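Local coordinates for protein NADH oxidase (Thermus thermophilus, PDB 6RVB) that uses NADH to reduce coenzyme A disulfide, as an FAD-containing flavoprotein of the pyridine nucleotide-disulfide oxidoreductase family, at residues W188-G193 against A353-I358; V324-F329 against A337-S342. All coordinates share one frame; numbering follows the deposited sequence.

Interaction 1 of 2, residues W188-G193 against A353-I358; sequences WDPEVG and AKKVFI
Glu191 lies across the ring of Phe357 and carries its carboxylate on to the ammonium group of Lys355. Its CB sits over the centre of the ring in a CH-pi contact, 3.5 Å from the Phe357 ring centroid and 13° off the normal. CG stays over the same face but moves towards the root of the ring, 3.7 Å from Phe357 CG. There the chain bends (chi2 80°), which turns the carboxylate out of its path over the ring and brings it to Lys355. At the tip, OE1 accepts a hydrogen bond from Lys355 NZ at 3.2 Å on its syn lone pair, making a salt bridge, while OE2 lies beside Lys355 CE. This is where two domains of the reductase meet: the first turn of helix 190-202, in the Rossmann-type NAD-binding part, rests on strand 353-361, within this chain an outermost strand of the dimerisation domain's antiparallel sheet. Lysine suits position 355 because its chain, extended beyond CG, is long enough to take the ammonium group from the strand to the helix. Val192 adds an apolar touch, CG2 lying 4.3 Å from Phe357 CE2, and Trp374 on the neighbouring strand also meets the Phe357 ring. Asp189 OD1 is 4.3 Å from Lys355 NZ, beyond a salt bridge but near enough that the opposite charges probably attract. Its carboxylate is satisfied elsewhere, OD2 by the backbone N of Leu343 and OD1 by that of Glu344.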
loop_
_atom_site.group_PDB
_atom_site.type_symbol
_atom_site.label_atom_id
_atom_site.label_comp_id
_atom_site.label_asym_id
_atom_site.label_seq_id
_atom_site.Cartn_x
_atom_site.Cartn_y
_atom_site.Cartn_z
ATOM N N TRP A 188 10.753 12.622 -14.116
ATOM C CA TRP A 188 9.652 11.700 -14.344
ATOM C C TRP A 188 8.690 12.245 -15.378
ATOM O O TRP A 188 8.504 13.474 -15.491
ATOM C CB TRP A 188 8.902 11.380 -13.062
ATOM C CG TRP A 188 8.048 10.224 -13.191
ATOM C CD1 TRP A 188 6.744 10.206 -13.371
ATOM C CD2 TRP A 188 8.445 8.865 -13.108
ATOM N NE1 TRP A 188 6.252 8.926 -13.443
ATOM C CE2 TRP A 188 7.301 8.077 -13.290
ATOM C CE3 TRP A 188 9.664 8.226 -12.920
ATOM C CZ2 TRP A 188 7.352 6.696 -13.308
ATOM C CZ3 TRP A 188 9.702 6.866 -12.955
ATOM C CH2 TRP A 188 8.565 6.120 -13.156
ATOM N N ASP A 189 8.013 11.331 -16.063
ATOM C CA ASP A 189 6.912 11.677 -16.965
ATOM C C ASP A 189 6.042 12.859 -16.530
ATOM O O ASP A 189 5.921 13.146 -15.322
ATOM C CB ASP A 189 6.088 10.455 -17.160
ATOM C CG ASP A 189 6.726 9.494 -18.083
ATOM O OD1 ASP A 189 7.552 9.898 -18.940
ATOM O OD2 ASP A 189 6.339 8.335 -17.954
ATOM N N PRO A 190 5.518 13.635 -17.502
ATOM C CA PRO A 190 5.178 15.016 -17.076
ATOM C C PRO A 190 3.805 15.226 -16.452
ATOM O O PRO A 190 3.631 16.352 -16.012
ATOM C CB PRO A 190 5.363 15.832 -18.354
ATOM C CG PRO A 190 5.086 14.953 -19.341
ATOM C CD PRO A 190 5.688 13.602 -18.945
ATOM N N GLU A 191 2.948 14.187 -16.406
ATOM C CA GLU A 191 1.644 14.206 -15.725
ATOM C C GLU A 191 1.882 14.440 -14.203
ATOM O O GLU A 191 1.123 15.154 -13.520
ATOM C CB GLU A 191 0.866 12.895 -15.898
ATOM C CG GLU A 191 0.300 12.532 -17.208
ATOM C CD GLU A 191 1.255 11.912 -18.307
ATOM O OE1 GLU A 191 2.527 12.150 -18.296
ATOM O OE2 GLU A 191 0.655 11.200 -19.207
ATOM N N VAL A 192 2.918 13.793 -13.675
ATOM C CA VAL A 192 3.220 13.933 -12.273
ATOM C C VAL A 192 3.729 15.331 -12.047
ATOM O O VAL A 192 3.236 16.008 -11.192
ATOM C CB VAL A 192 4.196 12.859 -11.751
ATOM C CG1 VAL A 192 4.746 13.251 -10.358
ATOM C CG2 VAL A 192 3.488 11.578 -11.742
ATOM N N GLY A 193 4.737 15.763 -12.800
ATOM C CA GLY A 193 5.224 17.141 -12.726
ATOM C C GLY A 193 4.074 18.165 -12.708
ATOM O O GLY A 193 4.141 19.152 -11.959
ATOM N N ALA A 353 7.942 1.173 -25.726
ATOM C CA ALA A 353 7.118 1.414 -24.544
ATOM C C ALA A 353 5.885 2.299 -24.675
ATOM O O ALA A 353 5.837 3.137 -25.489
ATOM C CB ALA A 353 7.989 1.936 -23.471
ATOM N N LYS A 354 4.910 2.113 -23.821
ATOM C CA LYS A 354 3.705 2.885 -23.828
ATOM C C LYS A 354 3.416 3.253 -22.375
ATOM O O LYS A 354 3.904 2.609 -21.467
ATOM C CB LYS A 354 2.553 2.064 -24.452
ATOM C CG LYS A 354 2.543 2.082 -26.004
ATOM C CD LYS A 354 1.418 1.209 -26.556
ATOM C CE LYS A 354 1.020 1.591 -27.978
ATOM N NZ LYS A 354 0.740 3.074 -28.155
ATOM N N LYS A 355 2.626 4.298 -22.144
ATOM C CA LYS A 355 2.093 4.568 -20.813
ATOM C C LYS A 355 0.581 4.594 -20.713
ATOM O O LYS A 355 -0.112 4.701 -21.717
ATOM C CB LYS A 355 2.645 5.863 -20.255
ATOM C CG LYS A 355 2.098 7.058 -20.807
ATOM C CD LYS A 355 2.831 8.249 -20.277
ATOM C CE LYS A 355 2.466 9.532 -20.984
ATOM N NZ LYS A 355 3.641 10.445 -20.747
ATOM N N VAL A 356 0.074 4.502 -19.498
ATOM C CA VAL A 356 -1.298 4.744 -19.248
ATOM C C VAL A 356 -1.365 5.573 -17.958
ATOM O O VAL A 356 -0.524 5.403 -17.092
ATOM C CB VAL A 356 -2.062 3.410 -19.204
ATOM C CG1 VAL A 356 -1.892 2.728 -17.899
ATOM C CG2 VAL A 356 -3.455 3.687 -19.281
ATOM N N PHE A 357 -2.303 6.499 -17.810
ATOM C CA PHE A 357 -2.279 7.363 -16.592
ATOM C C PHE A 357 -3.703 7.705 -16.196
ATOM O O PHE A 357 -4.380 8.426 -16.931
ATOM C CB PHE A 357 -1.518 8.662 -16.889
ATOM C CG PHE A 357 -1.381 9.582 -15.737
ATOM C CD1 PHE A 357 -2.344 10.520 -15.464
ATOM C CD2 PHE A 357 -0.259 9.519 -14.892
ATOM C CE1 PHE A 357 -2.249 11.388 -14.327
ATOM C CE2 PHE A 357 -0.139 10.393 -13.734
ATOM C CZ PHE A 357 -1.148 11.309 -13.468
ATOM N N ILE A 358 -4.168 7.151 -15.079
ATOM C CA ILE A 358 -5.561 7.210 -14.769
ATOM C C ILE A 358 -5.714 7.935 -13.472
ATOM O O ILE A 358 -4.745 8.015 -12.773
ATOM C CB ILE A 358 -6.317 5.881 -14.774
ATOM C CG1 ILE A 358 -5.842 4.986 -13.686
ATOM C CG2 ILE A 358 -6.142 5.262 -16.002
ATOM C CD1 ILE A 358 -6.452 5.248 -12.427
#

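Interaction 2 of 2, residues V324-F329 against A337-S342; sequences VGTAIF and ATTGLS. With NAD (nicotinamide-adenine-dinucleotide), chain F.
Ala327 and Thr338 form a hydrogen-bonded pair in an antiparallel beta hairpin, strands 327-331 and 334-340, at one edge, within this chain, of the dimerisation domain's sheet. Among the backbone bonds, Ala327 N reaches Thr338 O at 2.8 Å and 169°, and Thr338 N returns to Ala327 O at 2.9 Å. A weak bond from Gly340 N to Val324 O continues the pairing where 324-326 is no longer regular strand. Gly325 and Gly340 both have positive phi, backbone angles that suit residues without a CB. The side-chain hydrogen bond is made by two threonines lying side by side and pointing the same way: with chi1 at -164°, Thr339 swings OG1 away from its own N and over to the Thr326 hydroxyl, donating a hydrogen bond to Thr326 OG1 at 2.8 Å. Thr326 OG1 in turn bonds to the backbone O of Asp421 of the second subunit, so a hydroxyl that can both accept and donate fits here. Apolar packing falls to the non-hydrogen-bonded pair, where Ile328 CG1 lies 3.6 Å from the small Ala337 CB. The ligand uses the strand's outward edge: the nicotinamide amide N7N of NAD donates to Ile328 O at 2.7 Å and 168°.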
loop_
_atom_site.group_PDB
_atom_site.type_symbol
_atom_site.label_atom_id
_atom_site.label_comp_id
_atom_site.label_asym_id
_atom_site.label_seq_id
_atom_site.Cartn_x
_atom_site.Cartn_y
_atom_site.Cartn_z
ATOM N N VAL A 324 15.047 -1.625 -7.990
ATOM C CA VAL A 324 14.233 -1.414 -9.116
ATOM C C VAL A 324 13.925 0.132 -9.290
ATOM O O VAL A 324 13.388 0.597 -10.310
ATOM C CB VAL A 324 13.083 -2.334 -8.903
ATOM C CG1 VAL A 324 11.830 -1.624 -8.831
ATOM C CG2 VAL A 324 13.092 -3.314 -9.911
ATOM N N GLY A 325 14.302 0.930 -8.283
ATOM C CA GLY A 325 14.098 2.365 -8.307
ATOM C C GLY A 325 12.920 2.932 -7.542
ATOM O O GLY A 325 12.513 4.028 -7.835
ATOM N N THR A 326 12.372 2.210 -6.580
ATOM C CA THR A 326 11.198 2.717 -5.853
ATOM C C THR A 326 11.518 3.924 -4.998
ATOM O O THR A 326 12.504 3.873 -4.287
ATOM C CB THR A 326 10.589 1.632 -4.974
ATOM O OG1 THR A 326 10.466 0.416 -5.735
ATOM C CG2 THR A 326 9.321 2.035 -4.408
ATOM N N ALA A 327 10.742 5.001 -5.131
ATOM C CA ALA A 327 10.918 6.205 -4.319
ATOM C C ALA A 327 9.622 6.859 -3.957
ATOM O O ALA A 327 8.747 6.924 -4.767
ATOM C CB ALA A 327 11.780 7.177 -4.990
ATOM N N ILE A 328 9.484 7.362 -2.754
ATOM C CA ILE A 328 8.270 8.078 -2.405
ATOM C C ILE A 328 8.658 9.359 -1.632
ATOM O O ILE A 328 9.673 9.353 -0.911
ATOM C CB ILE A 328 7.341 7.173 -1.642
ATOM C CG1 ILE A 328 6.035 7.858 -1.417
ATOM C CG2 ILE A 328 7.858 6.796 -0.284
ATOM C CD1 ILE A 328 5.144 7.039 -0.619
ATOM N N PHE A 329 7.944 10.459 -1.855
ATOM C CA PHE A 329 8.158 11.649 -1.082
ATOM C C PHE A 329 6.863 12.382 -0.820
ATOM O O PHE A 329 5.869 12.086 -1.391
ATOM C CB PHE A 329 9.226 12.554 -1.679
ATOM C CG PHE A 329 8.805 13.285 -2.923
ATOM C CD1 PHE A 329 8.961 12.728 -4.131
ATOM C CD2 PHE A 329 8.273 14.511 -2.886
ATOM C CE1 PHE A 329 8.548 13.356 -5.251
ATOM C CE2 PHE A 329 7.891 15.136 -4.013
ATOM C CZ PHE A 329 8.023 14.563 -5.173
ATOM N N ALA A 337 4.785 8.701 -5.557
ATOM C CA ALA A 337 5.685 7.591 -5.587
ATOM C C ALA A 337 5.980 7.047 -6.983
ATOM O O ALA A 337 5.090 6.872 -7.778
ATOM C CB ALA A 337 5.247 6.551 -4.693
ATOM N N THR A 338 7.231 6.765 -7.285
ATOM C CA THR A 338 7.598 6.231 -8.576
ATOM C C THR A 338 8.435 4.998 -8.337
ATOM O O THR A 338 8.911 4.784 -7.229
ATOM C CB THR A 338 8.432 7.264 -9.437
ATOM O OG1 THR A 338 9.606 7.795 -8.743
ATOM C CG2 THR A 338 7.537 8.374 -9.810
ATOM N N THR A 339 8.644 4.215 -9.391
ATOM C CA THR A 339 9.352 2.967 -9.341
ATOM C C THR A 339 9.609 2.547 -10.788
ATOM O O THR A 339 8.768 2.789 -11.689
ATOM C CB THR A 339 8.511 1.892 -8.609
ATOM O OG1 THR A 339 9.376 0.847 -8.260
ATOM C CG2 THR A 339 7.322 1.276 -9.473
ATOM N N GLY A 340 10.729 1.876 -11.041
ATOM C CA GLY A 340 10.977 1.457 -12.397
ATOM C C GLY A 340 11.424 2.615 -13.257
ATOM O O GLY A 340 11.888 3.598 -12.724
ATOM N N LEU A 341 11.287 2.474 -14.574
ATOM C CA LEU A 341 11.500 3.557 -15.566
ATOM C C LEU A 341 10.227 4.357 -15.892
ATOM O O LEU A 341 9.103 3.842 -15.940
ATOM C CB LEU A 341 12.016 2.946 -16.886
ATOM C CG LEU A 341 13.011 1.771 -16.931
ATOM C CD1 LEU A 341 13.383 1.256 -18.278
ATOM C CD2 LEU A 341 14.309 2.227 -16.284
ATOM N N SER A 342 10.410 5.615 -16.192
ATOM C CA SER A 342 9.349 6.390 -16.773
ATOM C C SER A 342 9.289 6.111 -18.260
ATOM O O SER A 342 10.260 5.678 -18.817
ATOM C CB SER A 342 9.722 7.826 -16.681
ATOM O OG SER A 342 10.791 8.089 -17.583
HETATM P PA NAD F . 17.761 15.967 -8.056
HETATM O O1A NAD F . 16.666 15.010 -7.652
HETATM O O2A NAD F . 18.777 15.551 -8.987
HETATM O O5B NAD F . 17.127 17.335 -8.669
HETATM C C5B NAD F . 16.460 17.600 -9.952
HETATM C C4B NAD F . 17.112 18.775 -10.758
HETATM O O4B NAD F . 16.749 19.597 -11.901
HETATM C C3B NAD F . 17.172 19.751 -9.691
HETATM O O3B NAD F . 18.039 19.105 -8.851
HETATM C C2B NAD F . 17.845 20.859 -10.437
HETATM O O2B NAD F . 19.213 21.231 -10.340
HETATM C C1B NAD F . 17.894 20.457 -11.831
HETATM N N9A NAD F . 18.093 21.961 -11.855
HETATM C C8A NAD F . 17.178 23.034 -11.669
HETATM N N7A NAD F . 17.720 24.304 -11.729
HETATM C C5A NAD F . 19.004 24.047 -11.923
HETATM C C6A NAD F . 19.944 24.975 -12.056
HETATM N N6A NAD F . 19.467 26.158 -11.976
HETATM N N1A NAD F . 21.248 24.609 -12.220
HETATM C C2A NAD F . 21.481 23.223 -12.229
HETATM N N3A NAD F . 20.507 22.233 -12.062
HETATM C C4A NAD F . 19.281 22.655 -11.942
HETATM O O3 NAD F . 18.563 16.275 -6.752
HETATM P PN NAD F . 18.113 16.470 -5.211
HETATM O O1N NAD F . 19.301 17.317 -4.697
HETATM O O2N NAD F . 16.748 16.965 -5.024
HETATM O O5D NAD F . 18.032 14.947 -4.766
HETATM C C5D NAD F . 18.643 14.520 -3.572
HETATM C C4D NAD F . 18.785 13.002 -3.374
HETATM O O4D NAD F . 18.824 12.578 -1.988
HETATM C C3D NAD F . 17.610 12.351 -4.061
HETATM O O3D NAD F . 17.781 12.062 -5.465
HETATM C C2D NAD F . 17.541 11.123 -3.207
HETATM O O2D NAD F . 18.591 10.292 -3.554
HETATM C C1D NAD F . 17.855 11.600 -1.816
HETATM N N1N NAD F . 16.527 12.123 -1.413
HETATM C C2N NAD F . 15.436 11.260 -1.444
HETATM C C3N NAD F . 14.119 11.652 -1.103
HETATM C C7N NAD F . 12.942 10.675 -1.137
HETATM O O7N NAD F . 12.985 9.439 -1.815
HETATM N N7N NAD F . 11.806 11.015 -0.517
HETATM C C4N NAD F . 13.914 12.985 -0.708
HETATM C C5N NAD F . 14.987 13.859 -0.694
HETATM C C6N NAD F . 16.277 13.419 -1.055
#

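Overall arrangement
Interactions 1 and 2 have centres about 12 Å apart and involve the two outermost strands, within this chain, of one antiparallel sheet. The indole of Trp188 bridges them: CD2 lies 3.5 Å from Thr338 CG2, and CH2 3.6 Å from Leu341 O. At the start of helix 343-348, Asp189 takes the backbone N of Leu343 and Glu344, and Ser342 OG that of Gly345. Their relation to the ligands differs. Interaction 2 bonds NAD directly through Ile328 O, one of several protein groups that bind it, and the side chain of Ile328 is about 7 Å from a bound FAD. From interaction 1, the side chain of Val192 is about 12 Å from NAD, whereas Ile358 touches coenzyme A.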